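Local coordinates for protein endonuclease and methylase LlaGI (Lactococcus lactis, PDB 5FFJ) that probably recognises a specific DNA sequence and combines adenine-N6 methylation with ATP-driven translocation in one restriction-modification polypeptide, here lacking its nuclease, at residues I73-R81 / S93-R104; T705-H715 / T745-Y753. All blocks are in the same frame, centred on the assembly; numbering follows the deposited sequence.

Contact 1 (I73-R81 / S93-R104); sequences IQLLTQTLR and SMAVTSDRDASR
Leu80 forks between the two ends of segment 93-104: CD1 rests 3.8 Å from CB of Ser93 on the strand, and CD2 lies 4.1 Å from CA of Ser103 in the loop beyond it. The contact belongs to a beta-alpha-beta crossover in the P-loop NTPase fold of the helicase-like ATPase, where helix 73-86 leads into edge strand 91-96; segment 73-81 runs nearly antiparallel to 93-96, at 173°. One turn back, Thr77 presents its methyl rather than its hydroxyl, CG2 coming 3.3 Å from O of Ala102. Its chi1 of 60° explains this, for OG1 is turned back over the helix to bond O of Gln74, which also accepts from the N of Gln78. Toward the start of the helix, Ile73 CD1 reaches both CG2 of Thr97 (3.5 Å) and CB of Ala102 (4.0 Å), while Leu76 slides past Thr97 in the opposite direction, its CD2 nearest, and also touches Phe148 of the neighbouring strand. At the exposed margin the extended Arg81 side chain crosses to the loop, its NE donating to O of Arg104 at 2.6 Å, tilted from the carbonyl plane, and its NH2 adding a weak bond to the same oxygen.

The loop is held partly by itself and partly by Ala121. The Arg104 guanidinium pairs with the Asp101 carboxylate, and Ser103 OG bonds both O of Arg100 and the N of Ala121.

Contact 2 (T705-H715 / T745-Y753); sequences TPIEVVDFIVH and TFIVRTLTY
Helices 707-715 and 745-753 cross at -57° with their axes 9.5 Å apart, bringing Val710 against Phe746 near the start of the interface and Val714 against Tyr753 further along. Both methyls of Val710 lie over one face of the Phe746 ring: CG2 sits 3.9 Å from the ring centroid in a CH-pi contact, and CG1 is 3.6 Å from CD1. Ile713 meets the same ring differently, bringing CD1 to its edge near CE1, and Thr705 CG2 approaches CZ obliquely.

On the more open side Arg749 grips Asp711 side-on. NE donates to OD1 at 2.8 Å and NH2 to OD2 at 2.7 Å, each carboxylate oxygen using its syn lone pair, with the two flat groups nearly coplanar. The arginine chain bends at chi2 (-58°) and again at chi3, folding its guanidinium back to the aspartate, while Ile707 CG2 covers one guanidinium face. A methionine in place of Arg749 would probably leave the Asp711 carboxylate without its two-pronged mate and free to turn.

Farther along, His715 and Tyr753 form an offset stack, centroids 4.1 Å apart and planes inclined by 29°. Val714 CG1 packs 3.7 Å from CD2 of the same tyrosine, whose OH makes a weak bond to Asp718.

Thr705 OG1 bonds Asn854, the first residue of the NPPY motif, and Phe746 packs on that asparagine too. Helix 745-760 follows the glycine-rich loop of the first methyltransferase motif, and the Thr-Pro that opens the other segment resembles motif X, so the pair is consistent with the S-adenosylmethionine side of the Rossmann-like fold of N6-adenine methyltransferases.

How the contacts relate
The two contacts serve separate modules, with centres 71 Å apart and no touch. The centre of contact 1, in the ATPase, lies about 60 Å from the centre of the chain, and its nearest atom about 49 Å from the bound nucleic acid; contact 2 lies in the methyltransferase, its nearest atom about 6 Å from that nucleic acid. Each mixes buried apolar residues with a more open polar margin. Contact 1 packs a helix on a strand and its following loop, with leucine and isoleucine branches against small residues and an arginine bonded to a backbone carbonyl. Contact 2 packs helix on helix, buries more surface and relies on aromatic rings and a charge-paired arginine.

Contact 1 (I73-R81 / S93-R104)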
# COMPACT_ATOMS: atom_id res chain seq x y z
N ILE A 73 12.96 -29.29 -45.58
CA ILE A 73 13.15 -30.65 -46.06
C ILE A 73 14.48 -31.21 -45.56
O ILE A 73 14.60 -32.41 -45.29
CB ILE A 73 13.11 -30.72 -47.61
CG1 ILE A 73 13.07 -32.18 -48.09
CG2 ILE A 73 14.30 -30.02 -48.23
CD1 ILE A 73 11.81 -32.90 -47.73
N GLN A 74 15.48 -30.34 -45.45
CA GLN A 74 16.81 -30.72 -45.01
C GLN A 74 16.77 -31.28 -43.59
O GLN A 74 17.48 -32.23 -43.27
CB GLN A 74 17.77 -29.53 -45.08
N LEU A 75 15.95 -30.67 -42.74
CA LEU A 75 15.80 -31.12 -41.37
C LEU A 75 15.10 -32.48 -41.31
O LEU A 75 15.45 -33.33 -40.50
CB LEU A 75 15.01 -30.10 -40.53
CG LEU A 75 15.67 -28.82 -40.02
CD1 LEU A 75 14.63 -27.75 -39.75
CD2 LEU A 75 16.43 -29.15 -38.75
N LEU A 76 14.09 -32.67 -42.17
CA LEU A 76 13.32 -33.91 -42.19
C LEU A 76 14.23 -35.11 -42.41
O LEU A 76 14.07 -36.16 -41.78
CB LEU A 76 12.25 -33.87 -43.29
CG LEU A 76 11.23 -35.02 -43.27
CD1 LEU A 76 10.23 -34.83 -42.15
CD2 LEU A 76 10.52 -35.14 -44.61
N THR A 77 15.19 -34.96 -43.32
CA THR A 77 16.11 -36.03 -43.66
C THR A 77 17.21 -36.18 -42.61
O THR A 77 17.68 -37.28 -42.34
CB THR A 77 16.75 -35.80 -45.04
OG1 THR A 77 17.48 -34.57 -45.03
CG2 THR A 77 15.69 -35.75 -46.12
N GLN A 78 17.63 -35.06 -42.02
CA GLN A 78 18.66 -35.07 -40.99
C GLN A 78 18.17 -35.76 -39.73
O GLN A 78 18.96 -36.36 -38.99
CB GLN A 78 19.11 -33.64 -40.67
CG GLN A 78 19.99 -33.02 -41.75
N THR A 79 16.87 -35.67 -39.47
CA THR A 79 16.27 -36.28 -38.29
C THR A 79 15.93 -37.75 -38.53
O THR A 79 16.14 -38.59 -37.66
CB THR A 79 14.99 -35.54 -37.86
OG1 THR A 79 14.08 -35.46 -38.97
CG2 THR A 79 15.32 -34.14 -37.37
N LEU A 80 15.40 -38.05 -39.72
CA LEU A 80 15.03 -39.42 -40.06
C LEU A 80 16.24 -40.35 -40.00
O LEU A 80 16.17 -41.44 -39.43
CB LEU A 80 14.41 -39.48 -41.46
CG LEU A 80 13.87 -40.85 -41.90
CD1 LEU A 80 12.36 -40.92 -41.73
CD2 LEU A 80 14.27 -41.16 -43.34
N ARG A 81 17.35 -39.90 -40.58
CA ARG A 81 18.57 -40.69 -40.61
C ARG A 81 19.23 -40.72 -39.23
O ARG A 81 19.60 -41.79 -38.73
CB ARG A 81 19.55 -40.12 -41.64
CG ARG A 81 19.02 -40.12 -43.06
CD ARG A 81 19.93 -39.32 -43.98
NE ARG A 81 19.41 -39.28 -45.35
CZ ARG A 81 19.98 -38.63 -46.35
NH1 ARG A 81 21.11 -37.96 -46.15
NH2 ARG A 81 19.43 -38.65 -47.56
N SER A 93 10.28 -46.19 -39.30
CA SER A 93 10.23 -44.79 -39.71
C SER A 93 9.23 -44.56 -40.84
O SER A 93 8.95 -45.45 -41.64
CB SER A 93 11.62 -44.32 -40.14
OG SER A 93 12.52 -44.35 -39.05
N MET A 94 8.68 -43.34 -40.87
CA MET A 94 7.75 -42.92 -41.90
C MET A 94 8.02 -41.48 -42.31
O MET A 94 8.12 -40.59 -41.46
CB MET A 94 6.30 -43.04 -41.41
CG MET A 94 5.59 -44.29 -41.88
SD MET A 94 3.87 -44.33 -41.34
CE MET A 94 3.33 -45.88 -42.04
N ALA A 95 8.16 -41.27 -43.61
CA ALA A 95 8.31 -39.93 -44.17
C ALA A 95 7.05 -39.55 -44.93
O ALA A 95 6.44 -40.40 -45.59
CB ALA A 95 9.51 -39.87 -45.08
N VAL A 96 6.64 -38.29 -44.83
CA VAL A 96 5.58 -37.78 -45.68
C VAL A 96 6.09 -36.51 -46.35
O VAL A 96 6.54 -35.57 -45.68
CB VAL A 96 4.26 -37.52 -44.88
CG1 VAL A 96 3.93 -38.69 -43.98
CG2 VAL A 96 4.37 -36.28 -44.03
N THR A 97 6.08 -36.51 -47.68
CA THR A 97 6.67 -35.44 -48.47
C THR A 97 6.44 -35.73 -49.96
O THR A 97 6.18 -36.87 -50.35
CB THR A 97 8.20 -35.30 -48.18
OG1 THR A 97 8.43 -35.10 -46.78
CG2 THR A 97 8.81 -34.14 -48.93
N SER A 98 6.50 -34.67 -50.77
CA SER A 98 6.40 -34.78 -52.23
C SER A 98 7.74 -35.11 -52.89
O SER A 98 7.94 -34.88 -54.08
CB SER A 98 5.85 -33.47 -52.81
OG SER A 98 6.71 -32.39 -52.50
N ASP A 99 8.67 -35.65 -52.09
CA ASP A 99 9.98 -36.09 -52.60
C ASP A 99 10.25 -37.51 -52.13
O ASP A 99 10.41 -37.76 -50.93
CB ASP A 99 11.11 -35.16 -52.14
CG ASP A 99 12.48 -35.63 -52.61
OD1 ASP A 99 12.80 -35.45 -53.81
OD2 ASP A 99 13.24 -36.16 -51.78
N ARG A 100 10.32 -38.45 -53.07
CA ARG A 100 10.59 -39.85 -52.76
C ARG A 100 12.00 -40.01 -52.19
O ARG A 100 12.22 -40.80 -51.28
CB ARG A 100 10.43 -40.73 -54.01
CG ARG A 100 10.71 -42.21 -53.75
CD ARG A 100 10.44 -43.07 -54.98
N ASP A 101 12.94 -39.24 -52.74
CA ASP A 101 14.33 -39.30 -52.31
C ASP A 101 14.51 -38.85 -50.85
O ASP A 101 15.56 -39.08 -50.25
CB ASP A 101 15.20 -38.43 -53.23
CG ASP A 101 15.46 -39.08 -54.58
OD1 ASP A 101 15.63 -40.32 -54.63
OD2 ASP A 101 15.52 -38.35 -55.59
N ALA A 102 13.48 -38.21 -50.29
CA ALA A 102 13.56 -37.68 -48.92
C ALA A 102 13.62 -38.79 -47.86
O ALA A 102 13.93 -38.53 -46.70
CB ALA A 102 12.37 -36.76 -48.66
N SER A 103 13.29 -40.03 -48.26
CA SER A 103 13.35 -41.19 -47.36
C SER A 103 14.49 -42.15 -47.72
O SER A 103 14.24 -43.31 -48.09
CB SER A 103 12.02 -41.93 -47.37
OG SER A 103 11.75 -42.49 -48.65
N ARG A 104 15.72 -41.68 -47.58
CA ARG A 104 16.90 -42.41 -48.01
C ARG A 104 18.08 -42.04 -47.13
O ARG A 104 17.96 -41.18 -46.25
CB ARG A 104 17.23 -42.10 -49.48
CG ARG A 104 16.14 -42.51 -50.47
CD ARG A 104 16.52 -42.25 -51.92
NE ARG A 104 15.46 -42.70 -52.82
CZ ARG A 104 15.30 -43.95 -53.25
NH1 ARG A 104 16.15 -44.90 -52.87
NH2 ARG A 104 14.29 -44.26 -54.05

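Contact 2 (T705-H715 / T745-Y753)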
# COMPACT_ATOMS: atom_id res chain seq x y z
N THR A 705 13.22 8.80 0.09
CA THR A 705 13.33 10.15 0.63
C THR A 705 14.03 11.08 -0.36
O THR A 705 15.13 10.77 -0.83
CB THR A 705 14.11 10.16 1.95
OG1 THR A 705 13.60 9.14 2.82
CG2 THR A 705 13.99 11.52 2.64
N PRO A 706 13.40 12.23 -0.70
CA PRO A 706 14.02 13.22 -1.58
C PRO A 706 15.42 13.65 -1.14
O PRO A 706 15.63 13.96 0.03
CB PRO A 706 13.05 14.40 -1.52
CG PRO A 706 11.73 13.77 -1.25
CD PRO A 706 12.00 12.58 -0.38
N ILE A 707 16.36 13.65 -2.08
CA ILE A 707 17.75 14.02 -1.81
C ILE A 707 17.87 15.46 -1.33
O ILE A 707 18.73 15.77 -0.50
CB ILE A 707 18.61 13.82 -3.08
CG1 ILE A 707 18.80 12.33 -3.35
CG2 ILE A 707 19.98 14.48 -2.92
CD1 ILE A 707 18.94 11.98 -4.82
N GLU A 708 17.03 16.35 -1.85
CA GLU A 708 17.06 17.75 -1.46
C GLU A 708 16.70 17.90 0.02
O GLU A 708 17.12 18.85 0.68
CB GLU A 708 16.10 18.58 -2.31
CG GLU A 708 16.36 18.52 -3.81
CD GLU A 708 15.68 17.33 -4.48
OE1 GLU A 708 15.35 16.35 -3.77
OE2 GLU A 708 15.47 17.38 -5.71
N VAL A 709 15.92 16.96 0.53
CA VAL A 709 15.53 16.95 1.94
C VAL A 709 16.65 16.39 2.81
O VAL A 709 17.04 17.00 3.81
CB VAL A 709 14.25 16.11 2.15
CG1 VAL A 709 13.97 15.89 3.64
CG2 VAL A 709 13.06 16.78 1.48
N VAL A 710 17.15 15.22 2.42
CA VAL A 710 18.20 14.53 3.16
C VAL A 710 19.42 15.42 3.32
O VAL A 710 19.96 15.55 4.42
CB VAL A 710 18.60 13.21 2.45
CG1 VAL A 710 19.75 12.52 3.18
CG2 VAL A 710 17.40 12.27 2.35
N ASP A 711 19.85 16.04 2.23
CA ASP A 711 21.00 16.94 2.25
C ASP A 711 20.77 18.13 3.17
O ASP A 711 21.70 18.62 3.81
CB ASP A 711 21.31 17.44 0.83
CG ASP A 711 22.14 16.44 0.03
OD1 ASP A 711 22.13 15.24 0.36
OD2 ASP A 711 22.80 16.87 -0.94
N PHE A 712 19.52 18.59 3.24
CA PHE A 712 19.21 19.81 3.97
C PHE A 712 19.52 19.68 5.46
O PHE A 712 20.08 20.60 6.06
CB PHE A 712 17.74 20.20 3.79
CG PHE A 712 17.36 21.46 4.52
CD1 PHE A 712 17.53 22.70 3.92
CD2 PHE A 712 16.85 21.41 5.80
CE1 PHE A 712 17.19 23.86 4.58
CE2 PHE A 712 16.50 22.57 6.47
CZ PHE A 712 16.67 23.79 5.86
N ILE A 713 19.16 18.55 6.07
CA ILE A 713 19.35 18.39 7.50
C ILE A 713 20.79 18.04 7.85
O ILE A 713 21.26 18.35 8.94
CB ILE A 713 18.41 17.31 8.10
CG1 ILE A 713 18.71 15.92 7.52
CG2 ILE A 713 16.96 17.67 7.86
CD1 ILE A 713 18.12 14.80 8.36
N VAL A 714 21.50 17.41 6.92
CA VAL A 714 22.91 17.09 7.13
C VAL A 714 23.71 18.38 7.31
O VAL A 714 24.43 18.54 8.29
CB VAL A 714 23.48 16.28 5.96
CG1 VAL A 714 25.00 16.17 6.06
CG2 VAL A 714 22.86 14.89 5.92
N HIS A 715 23.59 19.29 6.34
CA HIS A 715 24.17 20.62 6.46
C HIS A 715 23.68 21.30 7.74
O HIS A 715 24.46 21.93 8.46
CB HIS A 715 23.81 21.49 5.26
CG HIS A 715 24.49 21.08 3.98
ND1 HIS A 715 24.93 22.00 3.06
CD2 HIS A 715 24.77 19.86 3.47
CE1 HIS A 715 25.48 21.37 2.04
NE2 HIS A 715 25.39 20.07 2.26
N THR A 745 20.22 6.12 2.65
CA THR A 745 20.27 7.43 1.99
C THR A 745 20.87 8.50 2.91
O THR A 745 21.60 9.38 2.45
CB THR A 745 18.86 7.91 1.54
OG1 THR A 745 18.35 7.02 0.53
CG2 THR A 745 18.90 9.34 0.97
N PHE A 746 20.54 8.43 4.19
CA PHE A 746 21.00 9.42 5.16
C PHE A 746 22.45 9.19 5.58
O PHE A 746 23.00 9.97 6.36
CB PHE A 746 20.09 9.41 6.39
CG PHE A 746 18.79 10.12 6.18
CD1 PHE A 746 18.68 11.48 6.45
CD2 PHE A 746 17.67 9.44 5.72
CE1 PHE A 746 17.49 12.15 6.27
CE2 PHE A 746 16.47 10.11 5.54
CZ PHE A 746 16.38 11.46 5.81
N ILE A 747 23.06 8.13 5.07
CA ILE A 747 24.49 7.90 5.23
C ILE A 747 25.20 8.20 3.92
O ILE A 747 26.20 8.92 3.90
CB ILE A 747 24.81 6.45 5.65
CG1 ILE A 747 24.27 6.19 7.06
CG2 ILE A 747 26.32 6.18 5.59
CD1 ILE A 747 24.57 4.81 7.61
N VAL A 748 24.67 7.64 2.83
CA VAL A 748 25.19 7.87 1.49
C VAL A 748 25.43 9.35 1.24
O VAL A 748 26.46 9.74 0.71
CB VAL A 748 24.23 7.31 0.43
CG1 VAL A 748 24.61 7.80 -0.97
CG2 VAL A 748 24.21 5.79 0.48
N ARG A 749 24.46 10.17 1.62
CA ARG A 749 24.54 11.61 1.42
C ARG A 749 25.38 12.29 2.51
O ARG A 749 25.82 13.43 2.34
CB ARG A 749 23.14 12.22 1.39
CG ARG A 749 22.26 11.68 0.27
CD ARG A 749 22.87 11.91 -1.10
NE ARG A 749 23.20 13.31 -1.33
CZ ARG A 749 23.78 13.77 -2.44
NH1 ARG A 749 24.10 12.94 -3.42
NH2 ARG A 749 24.05 15.06 -2.56
N THR A 750 25.62 11.58 3.61
CA THR A 750 26.44 12.12 4.69
C THR A 750 27.93 11.99 4.35
O THR A 750 28.68 12.96 4.46
CB THR A 750 26.18 11.41 6.03
OG1 THR A 750 24.76 11.26 6.22
CG2 THR A 750 26.76 12.22 7.18
N LEU A 751 28.34 10.80 3.93
CA LEU A 751 29.73 10.57 3.53
C LEU A 751 30.05 11.37 2.26
O LEU A 751 31.22 11.67 1.99
CB LEU A 751 30.00 9.08 3.28
CG LEU A 751 29.87 8.10 4.45
CD1 LEU A 751 29.97 6.68 3.93
CD2 LEU A 751 30.93 8.33 5.51
N THR A 752 29.02 11.72 1.49
CA THR A 752 29.20 12.53 0.29
C THR A 752 29.50 13.96 0.70
O THR A 752 30.27 14.65 0.04
CB THR A 752 27.96 12.52 -0.62
OG1 THR A 752 27.55 11.18 -0.88
CG2 THR A 752 28.27 13.22 -1.95
N TYR A 753 28.85 14.40 1.77
CA TYR A 753 29.13 15.71 2.34
C TYR A 753 30.60 15.72 2.76
O TYR A 753 31.35 16.63 2.40
CB TYR A 753 28.20 16.03 3.52
CG TYR A 753 28.24 17.48 3.99
CD1 TYR A 753 28.22 18.53 3.08
CD2 TYR A 753 28.27 17.79 5.34
CE1 TYR A 753 28.24 19.85 3.51
CE2 TYR A 753 28.30 19.11 5.78
CZ TYR A 753 28.28 20.14 4.86
OH TYR A 753 28.31 21.44 5.29